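Local coordinates for adenylation domain (Streptomyces sp., PDB 5N9X), which belongs to the ANL superfamily of AMP-binding enzymes and is seen here with adenosine-5'-triphosphate and threonine bound, at residues D201-F206 against I251-Q256; Y280-G285 against H306-Y311. All blocks are in the same frame, centred on the assembly; numbering follows the deposited sequence.

Interaction 1 (D201-F206 against I251-Q256); sequences DRWLLF and ITVLNQ
The hydroxyl of Thr-252 is gripped twice: OG1 donates to Asp-201 OD1 at 2.6 Å and accepts from the backbone N of Arg-202 at 2.9 Å. Its chi1 of 63° sets OG1 between the backbone N and the carbonyl carbon, where it can face both partners. Asp-201 OD1 takes this proton on its anti side, and the same oxygen forms a salt bridge with Arg-279, which probably keeps the carboxylate charged. Next along, Arg-202 O accepts two backbone N-H groups, from Thr-252 in the carbonyl plane and from Val-253 at a tilt.

Beyond this point the CA atoms of the strands draw apart, and a water bridges them, donating to Leu-204 O and Val-253 O. On one side Val-253 CG1 sits over the six-membered ring of Trp-203, 3.5 Å from its centroid and almost on the ring normal; Trp-216 meets the Trp-203 ring edge-to-face. On the other side Leu-204 CD1 meets Ile-251 CD1 at 3.5 Å, while Leu-204 CD2 lies alongside Leu-254 CD1. Farther on, Gln-256 NE2 stands over the centre of the Phe-206 ring, the amide turned 89° to it and tied by its N-H to Asn-255 O.

One backbone bridge, Trp-203 with Val-253, and a water linking Leu-204 O to Val-253 O thus join the border strands of two sheets in the AMP-binding fold.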
# COMPACT_ATOMS: atom_id res chain seq x y z
N ASP A 201 20.55 2.06 -7.96
CA ASP A 201 19.61 1.15 -7.30
C ASP A 201 18.75 0.32 -8.28
O ASP A 201 18.59 0.66 -9.46
CB ASP A 201 18.70 1.95 -6.33
CG ASP A 201 19.41 2.30 -5.02
OD1 ASP A 201 19.97 1.38 -4.40
OD2 ASP A 201 19.44 3.49 -4.64
N ARG A 202 18.27 -0.82 -7.78
CA ARG A 202 17.26 -1.59 -8.46
C ARG A 202 16.05 -1.72 -7.54
O ARG A 202 16.17 -2.25 -6.42
CB ARG A 202 17.76 -2.98 -8.84
CG ARG A 202 18.52 -3.06 -10.15
CD ARG A 202 19.99 -3.30 -9.88
NE ARG A 202 20.70 -3.68 -11.08
CZ ARG A 202 21.93 -4.19 -11.08
NH1 ARG A 202 22.58 -4.37 -9.94
NH2 ARG A 202 22.52 -4.51 -12.23
N TRP A 203 14.91 -1.22 -8.00
CA TRP A 203 13.67 -1.29 -7.24
C TRP A 203 12.84 -2.45 -7.78
O TRP A 203 12.81 -2.70 -8.98
CB TRP A 203 12.90 0.02 -7.34
CG TRP A 203 13.52 1.18 -6.59
CD1 TRP A 203 14.73 1.77 -6.84
CD2 TRP A 203 12.94 1.91 -5.51
NE1 TRP A 203 14.93 2.81 -5.97
CE2 TRP A 203 13.86 2.91 -5.14
CE3 TRP A 203 11.73 1.81 -4.82
CZ2 TRP A 203 13.61 3.81 -4.09
CZ3 TRP A 203 11.47 2.70 -3.80
CH2 TRP A 203 12.41 3.69 -3.44
N LEU A 204 12.16 -3.17 -6.89
CA LEU A 204 11.31 -4.26 -7.34
C LEU A 204 9.89 -3.74 -7.43
O LEU A 204 9.40 -3.17 -6.47
CB LEU A 204 11.41 -5.45 -6.38
CG LEU A 204 10.64 -6.72 -6.75
CD1 LEU A 204 11.17 -7.27 -8.07
CD2 LEU A 204 10.75 -7.77 -5.65
N LEU A 205 9.22 -3.90 -8.57
CA LEU A 205 7.78 -3.62 -8.60
C LEU A 205 7.03 -4.88 -8.13
O LEU A 205 6.61 -5.74 -8.93
CB LEU A 205 7.32 -3.16 -9.99
CG LEU A 205 5.81 -2.88 -10.11
CD1 LEU A 205 5.49 -1.58 -9.44
CD2 LEU A 205 5.36 -2.79 -11.57
N PHE A 206 6.89 -5.00 -6.82
CA PHE A 206 6.22 -6.15 -6.23
C PHE A 206 4.69 -5.97 -6.16
O PHE A 206 3.95 -6.96 -6.18
CB PHE A 206 6.81 -6.41 -4.83
CG PHE A 206 6.28 -7.64 -4.15
CD1 PHE A 206 5.10 -7.59 -3.42
CD2 PHE A 206 6.92 -8.86 -4.28
CE1 PHE A 206 4.59 -8.72 -2.80
CE2 PHE A 206 6.42 -10.00 -3.66
CZ PHE A 206 5.26 -9.93 -2.93
N ILE A 251 18.31 -6.74 -6.65
CA ILE A 251 17.51 -5.70 -6.02
C ILE A 251 18.17 -5.07 -4.80
O ILE A 251 18.68 -5.76 -3.92
CB ILE A 251 16.13 -6.29 -5.67
CG1 ILE A 251 15.33 -6.45 -6.97
CG2 ILE A 251 15.37 -5.40 -4.69
CD1 ILE A 251 14.50 -7.65 -6.97
N THR A 252 18.18 -3.74 -4.76
CA THR A 252 18.76 -3.00 -3.65
C THR A 252 17.67 -2.37 -2.75
O THR A 252 17.92 -2.06 -1.58
CB THR A 252 19.71 -1.88 -4.16
OG1 THR A 252 18.97 -0.93 -4.93
CG2 THR A 252 20.81 -2.47 -5.05
N VAL A 253 16.47 -2.17 -3.29
CA VAL A 253 15.39 -1.56 -2.53
C VAL A 253 14.14 -2.42 -2.60
O VAL A 253 13.42 -2.42 -3.61
CB VAL A 253 15.05 -0.12 -3.03
CG1 VAL A 253 13.91 0.47 -2.20
CG2 VAL A 253 16.30 0.78 -2.95
N LEU A 254 13.88 -3.18 -1.55
CA LEU A 254 12.73 -4.07 -1.54
C LEU A 254 11.62 -3.50 -0.63
O LEU A 254 11.87 -3.14 0.53
CB LEU A 254 13.15 -5.49 -1.11
CG LEU A 254 12.00 -6.47 -0.83
CD1 LEU A 254 11.23 -6.77 -2.08
CD2 LEU A 254 12.54 -7.76 -0.27
N ASN A 255 10.41 -3.40 -1.18
CA ASN A 255 9.19 -3.01 -0.44
C ASN A 255 8.25 -4.18 -0.19
O ASN A 255 7.88 -4.90 -1.10
CB ASN A 255 8.43 -1.91 -1.20
CG ASN A 255 9.16 -0.59 -1.20
OD1 ASN A 255 9.04 0.19 -0.25
ND2 ASN A 255 9.92 -0.32 -2.26
N GLN A 256 7.84 -4.35 1.05
CA GLN A 256 7.05 -5.51 1.46
C GLN A 256 6.01 -5.12 2.49
O GLN A 256 6.24 -4.26 3.33
CB GLN A 256 7.96 -6.60 2.04
CG GLN A 256 8.88 -7.35 1.07
CD GLN A 256 8.15 -8.43 0.30
OE1 GLN A 256 8.13 -9.59 0.71
NE2 GLN A 256 7.54 -8.06 -0.83
O HOH W 1 10.65 -1.89 -4.10

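Interaction 2 (Y280-G285 against H306-Y311); sequences YVVFGG and HLINMY. With ATP (adenosine-5'-triphosphate), chain D; THR (threonine), chain C.
His-306 starts the second strand beside Tyr-280, the two side chains pointing the same way with ring planes 41° apart; His-306 CD2 comes to 3.6 Å from Tyr-280 CE1. This is the parallel pairing of a beta-alpha-beta unit, in which helix 290-300 connects strands 280-284 and 306-310. His-306 O receives the N-H of Val-281 in a nearly straight bond.

Leu-307 turns to the face shared with Val-281 and Phe-283. Its CD1 lies 3.5 Å from Val-281 CB, while its CB touches the edge of the Phe-283 ring at CE1. Ile-308 returns to the face of Tyr-280 and Val-282, where CD1 reaches the tyrosine ring edge at CD1, 3.7 Å away. Its N and O both turn to the first strand and straddle Val-282: N donates to Val-281 O, and O accepts from Phe-283 N at 2.8 Å.

Asn-309 brings the pairing to the nucleotide. With CG anti to the backbone N (chi1 -177°), its amide is placed so that OD1 accepts a weak, bent bond from N6 of adenosine-5'-triphosphate, and ND2 bonds weakly to Val-336 O. Met-310 N donates to Phe-283 O, and its SD packs on Val-282 CG1 at 3.7 Å. The adenine amino group makes its straighter bond with the main chain here: ATP N6 donates to Met-310 O at 2.9 Å, with an angle of 159°. Across from this point Gly-284 and Gly-285 lead the first strand to the bound threonine and ATP.

Tyr-311 follows, its OH hydrogen-bonded to Asp-406 OD2. Its ring comes obliquely to the adenine, with Tyr-311 CD1 nearest the base at ATP C5, 3.7 Å away.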
# COMPACT_ATOMS: atom_id res chain seq x y z
N TYR A 280 17.96 -1.66 1.24
CA TYR A 280 16.79 -1.31 2.05
C TYR A 280 15.66 -2.31 1.92
O TYR A 280 15.31 -2.72 0.83
CB TYR A 280 16.23 0.06 1.67
CG TYR A 280 17.08 1.26 1.97
CD1 TYR A 280 17.11 1.81 3.24
CD2 TYR A 280 17.81 1.88 0.96
CE1 TYR A 280 17.88 2.95 3.52
CE2 TYR A 280 18.57 3.01 1.20
CZ TYR A 280 18.61 3.54 2.49
OH TYR A 280 19.38 4.67 2.73
N VAL A 281 15.07 -2.68 3.04
CA VAL A 281 13.76 -3.29 2.99
C VAL A 281 12.81 -2.35 3.71
O VAL A 281 13.02 -2.00 4.84
CB VAL A 281 13.74 -4.68 3.63
CG1 VAL A 281 12.50 -5.44 3.17
CG2 VAL A 281 14.98 -5.44 3.23
N VAL A 282 11.77 -1.92 3.01
CA VAL A 282 10.82 -0.95 3.54
C VAL A 282 9.53 -1.68 3.77
O VAL A 282 9.07 -2.38 2.88
CB VAL A 282 10.60 0.25 2.58
CG1 VAL A 282 9.39 1.07 2.99
CG2 VAL A 282 11.82 1.13 2.52
N PHE A 283 8.97 -1.54 4.96
CA PHE A 283 7.70 -2.17 5.29
C PHE A 283 6.61 -1.13 5.24
O PHE A 283 6.82 0.01 5.67
CB PHE A 283 7.73 -2.80 6.69
CG PHE A 283 8.83 -3.79 6.88
CD1 PHE A 283 10.12 -3.37 7.19
CD2 PHE A 283 8.58 -5.15 6.77
CE1 PHE A 283 11.15 -4.28 7.38
CE2 PHE A 283 9.61 -6.08 6.96
CZ PHE A 283 10.89 -5.65 7.27
N GLY A 284 5.44 -1.52 4.76
CA GLY A 284 4.28 -0.66 4.87
C GLY A 284 2.96 -1.38 4.88
O GLY A 284 2.84 -2.49 4.38
N GLY A 285 1.95 -0.73 5.44
CA GLY A 285 0.58 -1.14 5.20
C GLY A 285 -0.04 -1.97 6.31
O GLY A 285 -1.25 -2.13 6.33
N HIS A 306 19.22 -1.95 5.65
CA HIS A 306 18.44 -1.29 6.70
C HIS A 306 16.99 -1.81 6.67
O HIS A 306 16.45 -2.08 5.61
CB HIS A 306 18.46 0.24 6.56
CG HIS A 306 19.83 0.84 6.50
ND1 HIS A 306 20.67 0.88 7.59
CD2 HIS A 306 20.49 1.46 5.50
CE1 HIS A 306 21.80 1.48 7.26
NE2 HIS A 306 21.72 1.84 5.99
N LEU A 307 16.39 -1.97 7.84
CA LEU A 307 14.96 -2.23 7.88
C LEU A 307 14.25 -0.97 8.34
O LEU A 307 14.60 -0.39 9.37
CB LEU A 307 14.64 -3.43 8.79
CG LEU A 307 14.99 -4.83 8.24
CD1 LEU A 307 15.33 -4.86 6.76
CD2 LEU A 307 16.12 -5.42 8.99
N ILE A 308 13.30 -0.52 7.52
CA ILE A 308 12.55 0.70 7.75
C ILE A 308 11.05 0.41 7.76
O ILE A 308 10.47 -0.09 6.78
CB ILE A 308 12.84 1.77 6.67
CG1 ILE A 308 14.18 2.46 6.95
CG2 ILE A 308 11.75 2.83 6.63
CD1 ILE A 308 15.35 1.73 6.45
N ASN A 309 10.42 0.71 8.89
CA ASN A 309 8.99 0.56 8.97
C ASN A 309 8.42 1.89 8.58
O ASN A 309 8.91 2.91 9.04
CB ASN A 309 8.51 0.13 10.36
CG ASN A 309 7.02 -0.08 10.40
OD1 ASN A 309 6.39 -0.17 9.34
ND2 ASN A 309 6.44 -0.16 11.59
N MET A 310 7.44 1.91 7.69
CA MET A 310 6.78 3.18 7.35
C MET A 310 5.28 3.08 7.56
O MET A 310 4.62 2.26 6.92
CB MET A 310 7.09 3.61 5.91
CG MET A 310 8.57 3.89 5.66
SD MET A 310 9.01 4.59 4.04
CE MET A 310 8.87 6.36 4.39
N TYR A 311 4.75 3.89 8.47
CA TYR A 311 3.30 4.01 8.60
C TYR A 311 2.85 4.87 7.45
O TYR A 311 3.52 5.87 7.12
CB TYR A 311 2.86 4.61 9.95
CG TYR A 311 1.40 5.05 9.98
CD1 TYR A 311 0.40 4.16 10.33
CD2 TYR A 311 1.03 6.36 9.69
CE1 TYR A 311 -0.92 4.55 10.37
CE2 TYR A 311 -0.28 6.76 9.73
CZ TYR A 311 -1.25 5.85 10.06
OH TYR A 311 -2.56 6.24 10.09
PG ATP D . -9.05 2.83 3.90
O1G ATP D . -9.15 3.32 5.34
O2G ATP D . -10.37 2.52 3.27
O3G ATP D . -8.23 3.72 2.98
PB ATP D . -6.78 1.00 4.17
O1B ATP D . -6.58 1.32 5.65
O2B ATP D . -6.30 -0.30 3.61
O3B ATP D . -8.36 1.32 3.94
PA ATP D . -4.68 2.29 2.88
O1A ATP D . -4.39 3.77 2.78
O2A ATP D . -4.23 1.38 1.74
O3A ATP D . -6.25 2.13 3.16
O5' ATP D . -4.18 1.64 4.30
C5' ATP D . -3.60 2.36 5.38
C4' ATP D . -3.91 1.67 6.71
O4' ATP D . -2.98 0.62 6.96
C3' ATP D . -3.92 2.58 7.92
O3' ATP D . -5.28 2.77 8.28
C2' ATP D . -3.20 1.82 9.01
O2' ATP D . -4.18 1.29 9.90
C1' ATP D . -2.52 0.66 8.32
N9 ATP D . -1.03 0.82 8.32
C8 ATP D . -0.30 1.28 7.28
N7 ATP D . 1.03 1.31 7.56
C5 ATP D . 1.17 0.83 8.81
C6 ATP D . 2.32 0.59 9.71
N6 ATP D . 3.57 0.87 9.30
N1 ATP D . 2.07 0.09 10.93
C2 ATP D . 0.80 -0.15 11.33
N3 ATP D . -0.30 0.02 10.57
C4 ATP D . -0.19 0.51 9.31
N THR C . -0.13 3.30 1.57
CA THR C . -0.07 1.85 1.80
C THR C . -1.32 1.48 2.55
O THR C . -1.72 0.32 2.79
CB THR C . 1.16 1.42 2.64
OG1 THR C . 1.27 2.25 3.81
CG2 THR C . 2.43 1.51 1.80
OXT THR C . -1.92 2.47 2.94

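In the fold
Both segments of interaction 1 precede those of interaction 2 in the chain, and the centres of the two contacts lie 12 Å apart. Strand 253-256 of interaction 1 and strand 280-284 of interaction 2 are parallel neighbours in one sheet, joined by probable hydrogen bonds from Leu-254 N to Tyr-280 O and from Val-282 N to Leu-254 O. Asn-255 OD1 also packs against Val-282 CB. Strand 202-205 belongs to another sheet, beside 227-230, so the series runs from that sheet through 253-256 and 280-284 to 306-310. Interaction 2 contributes directly to the nucleotide pocket, and through Gly-285 to the threonine pocket, whereas in interaction 1 the side chain of Asn-255 is about 7 Å from the bound threonine.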